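Local coordinates for protein CDA peptide synthetase I (Streptomyces coelicolor, PDB 5DU9) that forms a condensation domain of a peptide synthetase, a two-lobed member of the CoA-dependent acyltransferase superfamily, at residues Val255-Ala259 with Leu432-Ala437; Val8-Leu12 with Glu71-Arg77; Phe221-Pro227 with Leu354-Ser360. The protein carries 1 engineered substitution. One frame throughout, in Å; residues are numbered along the deposited sequence.

Contact 1: residues Val255-Ala259 with Leu432-Ala437; sequences VLGRA and LAELAA
Val255, Leu256 and Ala259 of helix 250-263 close round Ala436 of helix 418-437, a helix-helix packing with a small residue at its centre, in the C-terminal lobe of the condensation domain. The axes of the two short segments come within 8.6 Å and run in broadly the same direction, 40° apart. Alanines at the crossing are consistent with the close approach: CA of Ala259 and CA of Ala436 are 5.2 Å apart.

The contacts of small side chains and branched methyls come first. Val255 has a chi1 of 66°, which sets CG2 anti to its own backbone N and sends it across to the other helix, where it lies 3.6 Å from CA of Ala437 and also touches the peptide joining Ala436 to Ala437. One turn on, CB of Ala259 meets O of Ala436 at 3.5 Å and CB of Ala436 at 3.9 Å. Val270 of helix 267-283 also packs on Ala259.

Larger side chains meet at the other flank. Leu256 and Leu432 cross at about a right angle, and CD2 of Leu256 presses on the isopropyl end of Leu432, 3.8 Å from its CG and nearly as near to both of its methyls. Pro401, in a loop, adds to the cover of Leu256.

Between the helices the contacts are van der Waals ones; backbone bonds, such as Ala259 N to Val255 O and Ala436 N to Leu432 O, stay within each helix. Ala259 O accepts a hydrogen bond from Thr263 OG1, one turn farther along the same helix.

The methyl of Ala436 is thus wedged among three residues: besides Ala259, its CB lies 4.0 Å from CD2 of Leu256 and 4.0 Å from the carbonyl O of Val255.

Contact 2: residues Val8-Leu12 with Glu71-Arg77; sequences VRHGL and EEGRPYR
His10 and Arg77 form an isolated antiparallel bridge, a hydrogen-bonded pair in which His10 N donates to Arg77 O at 2.9 Å and Arg77 N donates to His10 O at 2.8 Å. Their side chains stack beside it. The guanidinium of Arg77 lies flat on the His10 ring, centres 4.4 Å apart and planes 17° apart; a bend at chi3 folds it back there. Both polar ends are anchored from outside: His10 ND1 is hydrogen-bonded to Asp195 OD1, and Arg77 NH1 is hydrogen-bonded to Ser65 OG and salt-bridged to Glu61 OE2. Two waters accept from Arg77 NE and NH2 and reach Gly11 O.

Arg9 runs extended over one face of Tyr76. Its CG stands 3.7 Å from the ring centroid in a CH-pi contact, and its guanidinium plane is tilted only 6° from the ring. Beyond the ring, Arg9 NH1 forms a salt bridge with Glu71 OE1 whose hydrogen bond is weak and long (3.5 Å) though nearly straight; guanidinium and carboxylate are nearly coplanar.

On the remaining flank, Leu12 CD1 touches Tyr76 CA at 3.5 Å, while a water joins Leu12 N to Pro75 O.

Tyr76 is backbone-bonded to Leu68, whereas Arg77 turns its N and O to His10. The N-terminal loop thus pairs by one isolated antiparallel bridge with strand 75-79, on the side of that strand away from its hairpin partner 65-69.

Contact 3: residues Phe221-Pro227 with Leu354-Ser360; sequences FTDRPEP and LGGAGVS
Phe221 meets Val359 through two first torsions: chi1 of -66° puts the Phe221 ring beside its own N, and chi1 of -72° sets Val359 CG1 anti to its carbonyl carbon and CG2 between N and that carbon. CG2 thereby comes over one ring face, 4.1 Å from the centroid and 13° off the normal, while CG1 touches CD1 of Phe221 at 3.7 Å. Leu354 divides its two methyls, CD1 3.8 Å from Phe221 CB and CD2 against Phe221 O. Pro314 of strand 311-318 packs on both Phe221 and Val359.

The extended Arg224 side chain lies over the carbonyl of Leu354, whose O sits above one guanidinium face, 3.3 Å from NE at an angle too poor for a hydrogen bond. Farther along, Pro227 CD rests 3.4 Å from Gly358 O, and its ring flanks Ser360 OG.

A water bridges the loops, donating to Pro225 O at 2.8 Å and accepting from Ser360 N at 3.1 Å.

Both are post-helical loops with beta turns, type I from Phe221 to Arg224 and type II' from Gly355 to Gly358, leading into strands 242-248 and 363-366, the outermost strands of the condensation domain's four-stranded mixed sheet.

From the N terminus, contact 2 comes first: it closes a loop of 58 residues, tying the segment before helix 14-24 to the hairpin strand 75-79. Contact 3 then opens at 221-227, after helix 208-220, and before it closes at 354-360 the first half of contact 1, 255-259, has passed; contact 1 closes last, at 432-437. Contacts 1 and 3 therefore cross, while contact 2 is in series with both. Contact 1 joins helix 250-263 to helix 418-437; contact 3 joins the loops after helices 208-220 and 347-354. None touches another: nearest atoms are about 19 Å apart for contacts 1 and 3, and contacts 1 and 2 lie on opposite sides of the chain's centre.

Contact 1: residues Val255-Ala259 with Leu432-Ala437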
loop_
_atom_site.group_PDB
_atom_site.type_symbol
_atom_site.label_atom_id
_atom_site.label_comp_id
_atom_site.label_asym_id
_atom_site.label_seq_id
_atom_site.Cartn_x
_atom_site.Cartn_y
_atom_site.Cartn_z
ATOM N N VAL A 255 16.590 8.910 14.385
ATOM C CA VAL A 255 17.911 8.581 13.858
ATOM C C VAL A 255 17.873 8.351 12.342
ATOM O O VAL A 255 18.857 8.606 11.652
ATOM C CB VAL A 255 18.502 7.339 14.569
ATOM C CG1 VAL A 255 17.687 6.092 14.259
ATOM C CG2 VAL A 255 19.967 7.144 14.193
ATOM N N LEU A 256 16.735 7.890 11.825
ATOM C CA LEU A 256 16.582 7.692 10.386
ATOM C C LEU A 256 16.654 9.024 9.649
ATOM O O LEU A 256 17.220 9.115 8.559
ATOM C CB LEU A 256 15.258 6.994 10.073
ATOM C CG LEU A 256 15.126 5.547 10.540
ATOM C CD1 LEU A 256 13.703 5.065 10.323
ATOM C CD2 LEU A 256 16.111 4.648 9.810
ATOM N N GLY A 257 16.074 10.054 10.256
ATOM C CA GLY A 257 16.142 11.397 9.710
ATOM C C GLY A 257 17.556 11.945 9.719
ATOM O O GLY A 257 17.964 12.631 8.788
ATOM N N ARG A 258 18.309 11.641 10.772
ATOM C CA ARG A 258 19.687 12.101 10.868
ATOM C C ARG A 258 20.557 11.396 9.834
ATOM O O ARG A 258 21.458 12.007 9.251
ATOM C CB ARG A 258 20.233 11.882 12.282
ATOM C CG ARG A 258 19.578 12.781 13.319
ATOM C CD ARG A 258 20.370 12.831 14.619
ATOM N NE ARG A 258 20.442 11.536 15.293
ATOM C CZ ARG A 258 19.526 11.070 16.140
ATOM N NH1 ARG A 258 18.436 11.778 16.414
ATOM N NH2 ARG A 258 19.696 9.885 16.709
ATOM N N ALA A 259 20.284 10.116 9.586
ATOM C CA ALA A 259 21.027 9.390 8.560
ATOM C C ALA A 259 20.710 9.957 7.183
ATOM O O ALA A 259 21.583 10.062 6.331
ATOM C CB ALA A 259 20.704 7.904 8.610
ATOM N N LEU A 432 18.487 -1.891 11.696
ATOM C CA LEU A 432 18.266 -0.640 10.975
ATOM C C LEU A 432 18.715 0.574 11.790
ATOM O O LEU A 432 19.403 1.451 11.280
ATOM C CB LEU A 432 16.786 -0.505 10.600
ATOM C CG LEU A 432 16.343 0.809 9.952
ATOM C CD1 LEU A 432 17.020 1.004 8.608
ATOM C CD2 LEU A 432 14.826 0.857 9.800
ATOM N N ALA A 433 18.323 0.615 13.057
ATOM C CA ALA A 433 18.649 1.745 13.920
ATOM C C ALA A 433 20.152 1.853 14.161
ATOM O O ALA A 433 20.697 2.954 14.242
ATOM C CB ALA A 433 17.911 1.626 15.245
ATOM N N GLU A 434 20.817 0.707 14.288
ATOM C CA GLU A 434 22.264 0.674 14.474
ATOM C C GLU A 434 22.994 1.189 13.230
ATOM O O GLU A 434 23.965 1.941 13.331
ATOM C CB GLU A 434 22.723 -0.748 14.800
ATOM C CG GLU A 434 24.193 -0.865 15.180
ATOM C CD GLU A 434 24.499 -0.278 16.548
ATOM O OE1 GLU A 434 23.575 -0.189 17.384
ATOM O OE2 GLU A 434 25.667 0.097 16.784
ATOM N N LEU A 435 22.527 0.777 12.058
ATOM C CA LEU A 435 23.096 1.242 10.800
ATOM C C LEU A 435 22.931 2.750 10.659
ATOM O O LEU A 435 23.877 3.465 10.327
ATOM C CB LEU A 435 22.430 0.542 9.612
ATOM C CG LEU A 435 22.724 -0.949 9.451
ATOM C CD1 LEU A 435 21.790 -1.556 8.415
ATOM C CD2 LEU A 435 24.175 -1.172 9.061
ATOM N N ALA A 436 21.717 3.223 10.909
ATOM C CA ALA A 436 21.395 4.636 10.737
ATOM C C ALA A 436 22.204 5.519 11.687
ATOM O O ALA A 436 22.520 6.666 11.361
ATOM C CB ALA A 436 19.908 4.861 10.943
ATOM N N ALA A 437 22.549 4.982 12.852
ATOM C CA ALA A 437 23.273 5.750 13.865
ATOM C C ALA A 437 24.705 6.066 13.441
ATOM O O ALA A 437 25.310 7.011 13.948
ATOM C CB ALA A 437 23.274 4.999 15.188
#

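Contact 2: residues Val8-Leu12 with Glu71-Arg77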
loop_
_atom_site.group_PDB
_atom_site.type_symbol
_atom_site.label_atom_id
_atom_site.label_comp_id
_atom_site.label_asym_id
_atom_site.label_seq_id
_atom_site.Cartn_x
_atom_site.Cartn_y
_atom_site.Cartn_z
ATOM N N VAL A 8 -21.849 2.141 -20.725
ATOM C CA VAL A 8 -20.458 2.364 -21.096
ATOM C C VAL A 8 -19.573 1.286 -20.485
ATOM O O VAL A 8 -19.679 0.980 -19.295
ATOM C CB VAL A 8 -19.961 3.755 -20.642
ATOM C CG1 VAL A 8 -18.480 3.938 -20.968
ATOM C CG2 VAL A 8 -20.785 4.848 -21.300
ATOM N N ARG A 9 -18.707 0.712 -21.314
ATOM C CA ARG A 9 -17.751 -0.292 -20.865
ATOM C C ARG A 9 -16.371 0.333 -20.705
ATOM O O ARG A 9 -15.686 0.615 -21.687
ATOM C CB ARG A 9 -17.705 -1.457 -21.848
ATOM C CG ARG A 9 -19.036 -2.170 -21.971
ATOM C CD ARG A 9 -18.944 -3.401 -22.842
ATOM N NE ARG A 9 -20.215 -4.119 -22.875
ATOM C CZ ARG A 9 -20.405 -5.281 -23.489
ATOM N NH1 ARG A 9 -19.407 -5.870 -24.134
ATOM N NH2 ARG A 9 -21.600 -5.854 -23.457
ATOM N N HIS A 10 -15.975 0.547 -19.454
ATOM C CA HIS A 10 -14.725 1.230 -19.151
ATOM C C HIS A 10 -13.550 0.261 -19.137
ATOM O O HIS A 10 -13.651 -0.845 -18.613
ATOM C CB HIS A 10 -14.831 1.944 -17.802
ATOM C CG HIS A 10 -15.866 3.024 -17.771
ATOM N ND1 HIS A 10 -15.631 4.293 -18.255
ATOM C CD2 HIS A 10 -17.139 3.029 -17.310
ATOM C CE1 HIS A 10 -16.715 5.032 -18.098
ATOM N NE2 HIS A 10 -17.646 4.287 -17.528
ATOM N N GLY A 11 -12.434 0.684 -19.719
ATOM C CA GLY A 11 -11.235 -0.131 -19.725
ATOM C C GLY A 11 -10.609 -0.187 -18.348
ATOM O O GLY A 11 -10.701 0.770 -17.578
ATOM N N LEU A 12 -9.990 -1.319 -18.029
ATOM C CA LEU A 12 -9.256 -1.473 -16.779
ATOM C C LEU A 12 -7.852 -0.912 -16.912
ATOM O O LEU A 12 -7.265 -0.939 -17.995
ATOM C CB LEU A 12 -9.166 -2.945 -16.371
ATOM C CG LEU A 12 -10.333 -3.559 -15.605
ATOM C CD1 LEU A 12 -11.597 -3.550 -16.453
ATOM C CD2 LEU A 12 -9.976 -4.975 -15.179
ATOM N N GLU A 71 -18.479 -10.717 -24.201
ATOM C CA GLU A 71 -18.784 -11.964 -24.892
ATOM C C GLU A 71 -17.522 -12.770 -25.201
ATOM O O GLU A 71 -17.584 -13.988 -25.368
ATOM C CB GLU A 71 -19.551 -11.679 -26.186
ATOM C CG GLU A 71 -20.977 -11.173 -25.974
ATOM C CD GLU A 71 -21.039 -9.774 -25.376
ATOM O OE1 GLU A 71 -20.023 -9.046 -25.429
ATOM O OE2 GLU A 71 -22.109 -9.404 -24.850
ATOM N N GLU A 72 -16.383 -12.086 -25.276
ATOM C CA GLU A 72 -15.103 -12.745 -25.531
ATOM C C GLU A 72 -14.395 -13.114 -24.225
ATOM O O GLU A 72 -13.266 -13.604 -24.239
ATOM C CB GLU A 72 -14.197 -11.850 -26.383
ATOM C CG GLU A 72 -14.665 -11.671 -27.824
ATOM C CD GLU A 72 -15.892 -10.785 -27.951
ATOM O OE1 GLU A 72 -16.163 -9.992 -27.025
ATOM O OE2 GLU A 72 -16.588 -10.880 -28.984
ATOM N N GLY A 73 -15.061 -12.872 -23.101
ATOM C CA GLY A 73 -14.522 -13.230 -21.802
ATOM C C GLY A 73 -13.523 -12.229 -21.248
ATOM O O GLY A 73 -12.812 -12.533 -20.290
ATOM N N ARG A 74 -13.471 -11.038 -21.840
ATOM C CA ARG A 74 -12.556 -9.994 -21.379
ATOM C C ARG A 74 -13.236 -9.074 -20.366
ATOM O O ARG A 74 -14.410 -8.738 -20.522
ATOM C CB ARG A 74 -12.040 -9.172 -22.560
ATOM C CG ARG A 74 -11.266 -9.981 -23.579
ATOM C CD ARG A 74 -10.602 -9.080 -24.607
ATOM N NE ARG A 74 -9.855 -9.845 -25.603
ATOM C CZ ARG A 74 -10.359 -10.293 -26.751
ATOM N NH1 ARG A 74 -11.626 -10.058 -27.074
ATOM N NH2 ARG A 74 -9.589 -10.979 -27.583
ATOM N N PRO A 75 -12.499 -8.649 -19.328
ATOM C CA PRO A 75 -13.113 -7.811 -18.292
ATOM C C PRO A 75 -13.313 -6.355 -18.701
ATOM O O PRO A 75 -12.544 -5.826 -19.507
ATOM C CB PRO A 75 -12.111 -7.898 -17.141
ATOM C CG PRO A 75 -10.806 -8.099 -17.816
ATOM C CD PRO A 75 -11.095 -8.968 -19.007
ATOM N N TYR A 76 -14.345 -5.726 -18.149
ATOM C CA TYR A 76 -14.515 -4.284 -18.253
ATOM C C TYR A 76 -15.128 -3.764 -16.960
ATOM O O TYR A 76 -15.651 -4.537 -16.157
ATOM C CB TYR A 76 -15.376 -3.903 -19.464
ATOM C CG TYR A 76 -16.823 -4.362 -19.430
ATOM C CD1 TYR A 76 -17.805 -3.589 -18.821
ATOM C CD2 TYR A 76 -17.211 -5.546 -20.042
ATOM C CE1 TYR A 76 -19.131 -3.994 -18.807
ATOM C CE2 TYR A 76 -18.537 -5.958 -20.036
ATOM C CZ TYR A 76 -19.490 -5.179 -19.414
ATOM O OH TYR A 76 -20.808 -5.584 -19.406
ATOM N N ARG A 77 -15.039 -2.453 -16.757
ATOM C CA ARG A 77 -15.577 -1.818 -15.564
ATOM C C ARG A 77 -16.867 -1.074 -15.896
ATOM O O ARG A 77 -16.946 -0.374 -16.905
ATOM C CB ARG A 77 -14.544 -0.861 -14.961
ATOM C CG ARG A 77 -15.009 -0.159 -13.696
ATOM C CD ARG A 77 -13.919 0.735 -13.128
ATOM N NE ARG A 77 -13.553 1.806 -14.053
ATOM C CZ ARG A 77 -14.270 2.909 -14.244
ATOM N NH1 ARG A 77 -15.410 3.094 -13.588
ATOM N NH2 ARG A 77 -13.854 3.826 -15.106
HETATM O O HOH W 1 -11.803 3.437 -17.229
HETATM O O HOH W 2 -10.931 1.211 -14.770
HETATM O O HOH W 3 -10.575 -3.471 -19.837
#

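Contact 3: residues Phe221-Pro227 with Leu354-Ser360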
loop_
_atom_site.group_PDB
_atom_site.type_symbol
_atom_site.label_atom_id
_atom_site.label_comp_id
_atom_site.label_asym_id
_atom_site.label_seq_id
_atom_site.Cartn_x
_atom_site.Cartn_y
_atom_site.Cartn_z
ATOM N N PHE A 221 17.867 -8.858 -15.605
ATOM C CA PHE A 221 17.538 -10.134 -14.966
ATOM C C PHE A 221 17.696 -11.332 -15.898
ATOM O O PHE A 221 16.928 -12.291 -15.819
ATOM C CB PHE A 221 16.107 -10.076 -14.425
ATOM C CG PHE A 221 15.930 -9.085 -13.315
ATOM C CD1 PHE A 221 16.156 -9.453 -12.003
ATOM C CD2 PHE A 221 15.547 -7.778 -13.582
ATOM C CE1 PHE A 221 16.001 -8.542 -10.975
ATOM C CE2 PHE A 221 15.396 -6.864 -12.562
ATOM C CZ PHE A 221 15.621 -7.247 -11.254
ATOM N N THR A 222 18.701 -11.283 -16.768
ATOM C CA THR A 222 18.970 -12.390 -17.673
ATOM C C THR A 222 19.310 -13.664 -16.904
ATOM O O THR A 222 19.058 -14.766 -17.387
ATOM C CB THR A 222 20.124 -12.064 -18.645
ATOM O OG1 THR A 222 21.256 -11.573 -17.914
ATOM C CG2 THR A 222 19.690 -11.016 -19.660
ATOM N N ASP A 223 19.872 -13.513 -15.706
ATOM C CA ASP A 223 20.222 -14.671 -14.885
ATOM C C ASP A 223 19.013 -15.196 -14.109
ATOM O O ASP A 223 19.077 -16.267 -13.503
ATOM C CB ASP A 223 21.364 -14.330 -13.922
ATOM C CG ASP A 223 21.050 -13.145 -13.038
ATOM O OD1 ASP A 223 20.331 -12.235 -13.495
ATOM O OD2 ASP A 223 21.531 -13.121 -11.886
ATOM N N ARG A 224 17.918 -14.442 -14.142
ATOM C CA ARG A 224 16.643 -14.888 -13.581
ATOM C C ARG A 224 16.782 -15.431 -12.157
ATOM O O ARG A 224 16.471 -16.592 -11.892
ATOM C CB ARG A 224 16.021 -15.948 -14.495
ATOM C CG ARG A 224 15.543 -15.387 -15.823
ATOM C CD ARG A 224 15.132 -16.476 -16.802
ATOM N NE ARG A 224 14.572 -15.905 -18.024
ATOM C CZ ARG A 224 14.383 -16.575 -19.158
ATOM N NH1 ARG A 224 14.718 -17.856 -19.248
ATOM N NH2 ARG A 224 13.864 -15.955 -20.209
ATOM N N PRO A 225 17.255 -14.585 -11.233
ATOM C CA PRO A 225 17.418 -15.013 -9.840
ATOM C C PRO A 225 16.094 -15.431 -9.214
ATOM O O PRO A 225 15.093 -14.728 -9.357
ATOM C CB PRO A 225 17.982 -13.767 -9.154
ATOM C CG PRO A 225 17.515 -12.628 -10.004
ATOM C CD PRO A 225 17.565 -13.156 -11.405
ATOM N N GLU A 226 16.094 -16.569 -8.533
ATOM C CA GLU A 226 14.884 -17.083 -7.907
ATOM C C GLU A 226 14.573 -16.261 -6.661
ATOM O O GLU A 226 15.478 -15.947 -5.891
ATOM C CB GLU A 226 15.052 -18.564 -7.546
ATOM C CG GLU A 226 13.791 -19.238 -7.024
ATOM C CD GLU A 226 12.722 -19.403 -8.092
ATOM O OE1 GLU A 226 13.006 -19.122 -9.276
ATOM O OE2 GLU A 226 11.595 -19.816 -7.747
ATOM N N PRO A 227 13.298 -15.888 -6.465
ATOM C CA PRO A 227 12.981 -15.193 -5.213
ATOM C C PRO A 227 13.358 -16.034 -3.995
ATOM O O PRO A 227 13.193 -17.258 -4.020
ATOM C CB PRO A 227 11.467 -14.980 -5.303
ATOM C CG PRO A 227 11.188 -14.934 -6.764
ATOM C CD PRO A 227 12.142 -15.924 -7.379
ATOM N N LEU A 354 10.085 -13.257 -18.051
ATOM C CA LEU A 354 11.163 -14.046 -17.463
ATOM C C LEU A 354 10.681 -15.466 -17.191
ATOM O O LEU A 354 11.435 -16.427 -17.340
ATOM C CB LEU A 354 11.674 -13.401 -16.173
ATOM C CG LEU A 354 12.291 -12.006 -16.296
ATOM C CD1 LEU A 354 12.655 -11.475 -14.919
ATOM C CD2 LEU A 354 13.513 -12.021 -17.202
ATOM N N GLY A 355 9.418 -15.588 -16.792
ATOM C CA GLY A 355 8.801 -16.881 -16.562
ATOM C C GLY A 355 8.927 -17.354 -15.128
ATOM O O GLY A 355 9.561 -16.702 -14.297
ATOM N N GLY A 356 8.309 -18.495 -14.838
ATOM C CA GLY A 356 8.392 -19.100 -13.522
ATOM C C GLY A 356 7.809 -18.227 -12.428
ATOM O O GLY A 356 6.707 -17.697 -12.560
ATOM N N ALA A 357 8.561 -18.081 -11.342
ATOM C CA ALA A 357 8.109 -17.309 -10.190
ATOM C C ALA A 357 8.410 -15.823 -10.363
ATOM O O ALA A 357 8.062 -15.011 -9.505
ATOM C CB ALA A 357 8.763 -17.831 -8.919
ATOM N N GLY A 358 9.059 -15.471 -11.468
ATOM C CA GLY A 358 9.423 -14.089 -11.722
ATOM C C GLY A 358 10.572 -13.653 -10.836
ATOM O O GLY A 358 11.339 -14.484 -10.347
ATOM N N VAL A 359 10.691 -12.346 -10.632
ATOM C CA VAL A 359 11.748 -11.793 -9.798
ATOM C C VAL A 359 11.149 -10.861 -8.757
ATOM O O VAL A 359 10.309 -10.010 -9.058
ATOM C CB VAL A 359 12.807 -11.050 -10.640
ATOM C CG1 VAL A 359 13.642 -12.053 -11.430
ATOM C CG2 VAL A 359 12.153 -10.034 -11.571
ATOM N N SER A 360 11.584 -11.040 -7.518
ATOM C CA SER A 360 11.051 -10.270 -6.408
ATOM C C SER A 360 11.856 -10.513 -5.150
ATOM O O SER A 360 12.613 -11.479 -5.053
ATOM C CB SER A 360 9.589 -10.640 -6.145
ATOM O OG SER A 360 9.485 -11.987 -5.729
HETATM O O HOH W 4 14.237 -12.652 -7.706
HETATM O O HOH W 5 13.060 -16.186 -11.354
#